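Local structure of carbohydrate-binding protein (Flavonifractor plautii, 6N1B) at residues T351-N365 and K380-N394. The protein probably removes the acetyl group from the terminal N-acetylgalactosamine of the blood group A antigen, a step in converting type A blood to type O. Residues are numbered along the deposited sequence; the frame is centred on the assembly and turned at random.
Sequences TMRVWYSALQKDTNN and KSEDDRIWRIGYAEN
M352 and N394 open a long antiparallel pairing in which strand 351-361 runs at 148° to strand 385-394, with backbone bonds in both directions at M352-N394, V354-A392, Y356-G390, A358-R388 and Q360-I386. On the face carrying R353, W355 and L359, aromatic groups do most of the touching. With CG anti to the backbone N (chi1 -178°), the Y391 ring leans across to the other strand, and its CD1-CE1 edge meets one face of the W355 indole in an edge-to-face pair, 4.9 Å between the centroids of the W355 five-membered ring and the Y391 ring. The W355 NE1 itself bonds to the carbonyl of G94. At the far end of the phenol, R353 NE gives an in-plane hydrogen bond to Y391 OH (2.9 Å), and that hydroxyl donates to the anti lone pair of E393 OE1 at 2.6 Å. R353 NH1 makes a salt bridge to E342. Further along, L359 sets CD2 squarely over the six-membered ring of W387, 3.5 Å from its centroid, while CD1 rests 3.6 Å from CE3. On the other face, the edge of the Y356 ring points at the backbone of Y391 and A392, with Y356 CE1 3.6 Å from Y391 O, and its hydroxyl reaches D330. Beyond the strands, T363 OG1 donates to D383 O (2.7 Å) from above the carbonyl plane. K380 O receives N365 N and D383 N from opposite faces, the latter closing a type I turn. These are two central strands of a four-stranded antiparallel sheet, one blade of what appears to be a beta-propeller. Accepting from R353 and donating to E393, the Y391 hydroxyl is gripped by two bonds, which should fix its rotation; W387 stands about 5 Å from the bound galactose, and D384 salt-bridges the glycan-pocket residue R79, so this end of the pairing borders the sugar site.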
loop_
_atom_site.group_PDB
_atom_site.type_symbol
_atom_site.label_atom_id
_atom_site.label_comp_id
_atom_site.label_asym_id
_atom_site.label_seq_id
_atom_site.Cartn_x
_atom_site.Cartn_y
_atom_site.Cartn_z
ATOM N N THR A 351 -10.794 15.323 -6.317
ATOM C CA THR A 351 -9.828 15.602 -5.293
ATOM C C THR A 351 -8.966 14.323 -5.102
ATOM O O THR A 351 -9.485 13.264 -4.911
ATOM C CB THR A 351 -10.554 15.961 -3.994
ATOM O OG1 THR A 351 -11.380 17.107 -4.164
ATOM C CG2 THR A 351 -9.578 16.242 -2.888
ATOM N N MET A 352 -7.630 14.550 -5.131
ATOM C CA MET A 352 -6.669 13.467 -4.870
ATOM C C MET A 352 -6.487 13.392 -3.342
ATOM O O MET A 352 -5.965 14.367 -2.747
ATOM C CB MET A 352 -5.386 13.746 -5.569
ATOM C CG MET A 352 -5.522 13.407 -7.003
ATOM S SD MET A 352 -5.548 11.716 -7.529
ATOM C CE MET A 352 -3.855 11.240 -7.310
ATOM N N ARG A 353 -6.825 12.253 -2.764
ATOM C CA ARG A 353 -6.712 11.970 -1.313
ATOM C C ARG A 353 -5.613 10.959 -1.146
ATOM O O ARG A 353 -5.749 9.859 -1.686
ATOM C CB ARG A 353 -8.005 11.536 -0.725
ATOM C CG ARG A 353 -9.150 12.556 -0.918
ATOM C CD ARG A 353 -10.422 12.149 -0.248
ATOM N NE ARG A 353 -10.282 12.108 1.190
ATOM C CZ ARG A 353 -11.245 11.657 1.976
ATOM N NH1 ARG A 353 -12.369 11.264 1.510
ATOM N NH2 ARG A 353 -11.065 11.601 3.344
ATOM N N VAL A 354 -4.534 11.299 -0.412
ATOM C CA VAL A 354 -3.341 10.466 -0.378
ATOM C C VAL A 354 -2.982 10.151 1.027
ATOM O O VAL A 354 -2.623 11.073 1.822
ATOM C CB VAL A 354 -2.163 11.064 -1.148
ATOM C CG1 VAL A 354 -0.954 10.153 -1.113
ATOM C CG2 VAL A 354 -2.612 11.431 -2.596
ATOM N N TRP A 355 -2.996 8.910 1.437
ATOM C CA TRP A 355 -2.479 8.407 2.758
ATOM C C TRP A 355 -1.084 7.988 2.476
ATOM O O TRP A 355 -0.824 7.002 1.769
ATOM C CB TRP A 355 -3.379 7.307 3.298
ATOM C CG TRP A 355 -4.758 7.777 3.683
ATOM C CD1 TRP A 355 -5.127 8.111 4.940
ATOM C CD2 TRP A 355 -5.921 7.974 2.840
ATOM N NE1 TRP A 355 -6.440 8.546 4.896
ATOM C CE2 TRP A 355 -6.963 8.436 3.646
ATOM C CE3 TRP A 355 -6.200 7.776 1.467
ATOM C CZ2 TRP A 355 -8.200 8.760 3.131
ATOM C CZ3 TRP A 355 -7.414 8.054 0.971
ATOM C CH2 TRP A 355 -8.416 8.562 1.802
ATOM N N TYR A 356 -0.088 8.789 2.951
ATOM C CA TYR A 356 1.303 8.540 2.668
ATOM C C TYR A 356 2.051 8.047 3.848
ATOM O O TYR A 356 1.894 8.600 4.951
ATOM C CB TYR A 356 2.004 9.750 2.021
ATOM C CG TYR A 356 2.406 10.922 2.903
ATOM C CD1 TYR A 356 1.499 11.953 3.171
ATOM C CD2 TYR A 356 3.649 11.048 3.336
ATOM C CE1 TYR A 356 1.899 13.104 3.896
ATOM C CE2 TYR A 356 4.082 12.173 4.007
ATOM C CZ TYR A 356 3.260 13.207 4.280
ATOM O OH TYR A 356 3.632 14.340 4.925
ATOM N N SER A 357 2.871 7.032 3.704
ATOM C CA SER A 357 3.797 6.686 4.758
ATOM C C SER A 357 5.133 7.340 4.533
ATOM O O SER A 357 5.451 7.762 3.377
ATOM C CB SER A 357 3.856 5.189 4.979
ATOM O OG SER A 357 4.451 4.468 3.884
ATOM N N ALA A 358 5.891 7.518 5.609
ATOM C CA ALA A 358 7.196 8.178 5.518
ATOM C C ALA A 358 8.015 7.795 6.737
ATOM O O ALA A 358 7.551 7.139 7.656
ATOM C CB ALA A 358 7.047 9.676 5.369
ATOM N N LEU A 359 9.282 8.216 6.686
ATOM C CA LEU A 359 10.237 7.963 7.791
ATOM C C LEU A 359 10.973 9.263 8.107
ATOM O O LEU A 359 11.239 10.050 7.215
ATOM C CB LEU A 359 11.276 6.897 7.398
ATOM C CG LEU A 359 10.790 5.476 7.249
ATOM C CD1 LEU A 359 10.064 5.200 5.950
ATOM C CD2 LEU A 359 11.934 4.538 7.410
ATOM N N GLN A 360 11.329 9.358 9.419
ATOM C CA GLN A 360 12.187 10.398 9.930
ATOM C C GLN A 360 13.523 9.817 10.166
ATOM O O GLN A 360 13.682 8.714 10.736
ATOM C CB GLN A 360 11.604 10.996 11.212
ATOM C CG GLN A 360 12.440 12.169 11.716
ATOM C CD GLN A 360 11.877 12.921 12.909
ATOM O OE1 GLN A 360 10.736 12.700 13.326
ATOM N NE2 GLN A 360 12.753 13.795 13.471
ATOM N N LYS A 361 14.589 10.547 9.752
ATOM C CA LYS A 361 15.993 10.115 9.954
ATOM C C LYS A 361 16.560 10.493 11.335
ATOM O O LYS A 361 16.154 11.427 11.964
ATOM C CB LYS A 361 16.909 10.627 8.869
ATOM C CG LYS A 361 16.890 12.142 8.732
ATOM C CD LYS A 361 17.848 12.592 7.613
ATOM C CE LYS A 361 17.359 13.895 7.094
ATOM N NZ LYS A 361 17.353 14.919 8.092
ATOM N N ASP A 362 17.579 9.728 11.713
ATOM C CA ASP A 362 18.444 10.169 12.814
ATOM C C ASP A 362 17.733 10.354 14.138
ATOM O O ASP A 362 17.938 11.288 14.903
ATOM C CB ASP A 362 19.280 11.385 12.452
ATOM C CG ASP A 362 20.163 11.132 11.274
ATOM O OD1 ASP A 362 20.818 10.091 11.183
ATOM O OD2 ASP A 362 20.191 12.029 10.458
ATOM N N THR A 363 16.848 9.412 14.459
ATOM C CA THR A 363 15.892 9.611 15.534
ATOM C C THR A 363 16.283 8.931 16.906
ATOM O O THR A 363 15.560 9.142 17.893
ATOM C CB THR A 363 14.510 9.108 15.174
ATOM O OG1 THR A 363 14.576 7.799 14.612
ATOM C CG2 THR A 363 13.811 10.046 14.219
ATOM N N ASN A 364 17.413 8.267 16.973
ATOM C CA ASN A 364 17.655 7.439 18.218
ATOM C C ASN A 364 17.649 8.420 19.442
ATOM O O ASN A 364 18.386 9.361 19.445
ATOM C CB ASN A 364 19.006 6.783 18.202
ATOM C CG ASN A 364 19.243 5.969 16.963
ATOM O OD1 ASN A 364 19.212 4.646 17.093
ATOM N ND2 ASN A 364 19.476 6.563 15.849
ATOM N N ASN A 365 16.862 8.025 20.461
ATOM C CA ASN A 365 16.790 8.800 21.746
ATOM C C ASN A 365 16.390 10.260 21.607
ATOM O O ASN A 365 16.547 10.998 22.574
ATOM C CB ASN A 365 18.069 8.704 22.518
ATOM C CG ASN A 365 18.440 7.224 22.774
ATOM O OD1 ASN A 365 19.607 6.832 22.484
ATOM N ND2 ASN A 365 17.523 6.421 23.220
ATOM N N LYS A 380 13.244 5.810 20.875
ATOM C CA LYS A 380 14.010 4.937 21.717
ATOM C C LYS A 380 15.359 4.590 21.130
ATOM O O LYS A 380 15.785 5.080 20.047
ATOM C CB LYS A 380 13.161 3.715 22.132
ATOM C CG LYS A 380 11.705 3.953 22.671
ATOM C CD LYS A 380 11.627 4.780 23.829
ATOM C CE LYS A 380 10.152 4.824 24.507
ATOM N NZ LYS A 380 9.888 6.181 24.671
ATOM N N SER A 381 16.050 3.720 21.850
ATOM C CA SER A 381 17.446 3.510 21.580
ATOM C C SER A 381 17.737 2.850 20.185
ATOM O O SER A 381 18.761 3.203 19.617
ATOM C CB SER A 381 18.033 2.596 22.664
ATOM O OG SER A 381 17.266 1.399 22.718
ATOM N N GLU A 382 16.859 2.003 19.704
ATOM C CA GLU A 382 17.052 1.317 18.465
ATOM C C GLU A 382 16.156 1.924 17.399
ATOM O O GLU A 382 16.123 1.332 16.291
ATOM C CB GLU A 382 16.920 -0.204 18.624
ATOM C CG GLU A 382 17.955 -0.721 19.578
ATOM C CD GLU A 382 17.995 -2.230 19.720
ATOM O OE1 GLU A 382 17.524 -2.956 18.840
ATOM O OE2 GLU A 382 18.725 -2.622 20.663
ATOM N N ASP A 383 15.531 3.068 17.649
ATOM C CA ASP A 383 14.809 3.785 16.604
ATOM C C ASP A 383 15.790 4.598 15.766
ATOM O O ASP A 383 15.911 5.811 15.944
ATOM C CB ASP A 383 13.752 4.645 17.229
ATOM C CG ASP A 383 12.535 3.915 17.739
ATOM O OD1 ASP A 383 12.229 2.804 17.209
ATOM O OD2 ASP A 383 11.976 4.405 18.780
ATOM N N ASP A 384 16.482 3.946 14.852
ATOM C CA ASP A 384 17.364 4.638 13.969
ATOM C C ASP A 384 16.656 5.669 13.092
ATOM O O ASP A 384 17.164 6.736 12.686
ATOM C CB ASP A 384 18.187 3.695 13.061
ATOM C CG ASP A 384 18.904 2.635 13.811
ATOM O OD1 ASP A 384 19.624 2.932 14.778
ATOM O OD2 ASP A 384 18.677 1.461 13.577
ATOM N N ARG A 385 15.371 5.296 12.773
ATOM C CA ARG A 385 14.406 6.125 12.078
ATOM C C ARG A 385 13.035 5.798 12.738
ATOM O O ARG A 385 12.971 4.858 13.528
ATOM C CB ARG A 385 14.379 5.672 10.556
ATOM C CG ARG A 385 15.708 5.815 9.871
ATOM C CD ARG A 385 15.655 5.445 8.404
ATOM N NE ARG A 385 16.990 5.632 7.842
ATOM C CZ ARG A 385 17.542 4.872 6.929
ATOM N NH1 ARG A 385 16.948 3.831 6.393
ATOM N NH2 ARG A 385 18.817 5.146 6.650
ATOM N N ILE A 386 12.059 6.615 12.411
ATOM C CA ILE A 386 10.697 6.405 12.899
ATOM C C ILE A 386 9.774 6.342 11.683
ATOM O O ILE A 386 9.852 7.115 10.760
ATOM C CB ILE A 386 10.236 7.528 13.849
ATOM C CG1 ILE A 386 11.018 7.548 15.144
ATOM C CG2 ILE A 386 8.746 7.451 14.163
ATOM C CD1 ILE A 386 10.669 6.442 16.145
ATOM N N TRP A 387 8.871 5.356 11.723
ATOM C CA TRP A 387 7.913 5.067 10.650
ATOM C C TRP A 387 6.516 5.564 11.026
ATOM O O TRP A 387 5.975 5.081 12.064
ATOM C CB TRP A 387 7.809 3.557 10.363
ATOM C CG TRP A 387 9.086 2.806 10.103
ATOM C CD1 TRP A 387 10.047 2.511 10.974
ATOM C CD2 TRP A 387 9.489 2.215 8.826
ATOM N NE1 TRP A 387 11.052 1.704 10.396
ATOM C CE2 TRP A 387 10.724 1.548 9.055
ATOM C CE3 TRP A 387 8.918 2.182 7.587
ATOM C CZ2 TRP A 387 11.377 0.825 8.079
ATOM C CZ3 TRP A 387 9.606 1.506 6.545
ATOM C CH2 TRP A 387 10.810 0.844 6.829
ATOM N N ARG A 388 5.887 6.392 10.200
ATOM C CA ARG A 388 4.500 6.788 10.429
ATOM C C ARG A 388 3.727 6.896 9.105
ATOM O O ARG A 388 4.297 6.897 7.993
ATOM C CB ARG A 388 4.440 8.226 11.074
ATOM C CG ARG A 388 5.135 8.445 12.392
ATOM C CD ARG A 388 4.556 7.622 13.539
ATOM N NE ARG A 388 5.269 8.003 14.744
ATOM C CZ ARG A 388 5.251 7.346 15.875
ATOM N NH1 ARG A 388 4.527 6.220 16.012
ATOM N NH2 ARG A 388 5.974 7.803 16.916
ATOM N N ILE A 389 2.401 7.043 9.253
ATOM C CA ILE A 389 1.468 7.287 8.143
ATOM C C ILE A 389 0.761 8.591 8.377
ATOM O O ILE A 389 0.184 8.813 9.469
ATOM C CB ILE A 389 0.389 6.148 8.066
ATOM C CG1 ILE A 389 1.052 4.818 7.715
ATOM C CG2 ILE A 389 -0.685 6.502 7.063
ATOM C CD1 ILE A 389 0.143 3.593 8.014
ATOM N N GLY A 390 0.786 9.443 7.349
ATOM C CA GLY A 390 0.083 10.716 7.319
ATOM C C GLY A 390 -0.802 10.892 6.096
ATOM O O GLY A 390 -1.177 9.880 5.498
ATOM N N TYR A 391 -1.094 12.146 5.731
ATOM C CA TYR A 391 -2.074 12.415 4.745
ATOM C C TYR A 391 -1.760 13.679 4.015
ATOM O O TYR A 391 -1.248 14.672 4.584
ATOM C CB TYR A 391 -3.462 12.539 5.425
ATOM C CG TYR A 391 -4.632 12.784 4.480
ATOM C CD1 TYR A 391 -5.197 11.775 3.723
ATOM C CD2 TYR A 391 -5.137 14.071 4.330
ATOM C CE1 TYR A 391 -6.207 12.024 2.813
ATOM C CE2 TYR A 391 -6.209 14.313 3.417
ATOM C CZ TYR A 391 -6.734 13.252 2.697
ATOM O OH TYR A 391 -7.786 13.535 1.785
ATOM N N ALA A 392 -2.059 13.706 2.689
ATOM C CA ALA A 392 -1.948 14.879 1.852
ATOM C C ALA A 392 -3.089 14.897 0.854
ATOM O O ALA A 392 -3.650 13.860 0.537
ATOM C CB ALA A 392 -0.596 14.823 1.175
ATOM N N GLU A 393 -3.360 16.086 0.296
ATOM C CA GLU A 393 -4.525 16.195 -0.555
ATOM C C GLU A 393 -4.373 17.360 -1.497
ATOM O O GLU A 393 -3.706 18.379 -1.121
ATOM C CB GLU A 393 -5.771 16.496 0.338
ATOM C CG GLU A 393 -7.146 16.416 -0.380
ATOM C CD GLU A 393 -8.264 16.815 0.633
ATOM O OE1 GLU A 393 -8.539 15.961 1.526
ATOM O OE2 GLU A 393 -8.782 17.921 0.447
ATOM N N ASN A 394 -5.027 17.332 -2.657
ATOM C CA ASN A 394 -5.151 18.552 -3.469
ATOM C C ASN A 394 -6.293 18.288 -4.472
ATOM O O ASN A 394 -6.625 17.107 -4.755
ATOM C CB ASN A 394 -3.840 18.888 -4.238
ATOM C CG ASN A 394 -3.710 20.346 -4.610
ATOM O OD1 ASN A 394 -4.652 21.165 -4.344
ATOM N ND2 ASN A 394 -2.570 20.702 -5.144
HETATM O O HOH W 1 18.712 7.643 9.597
#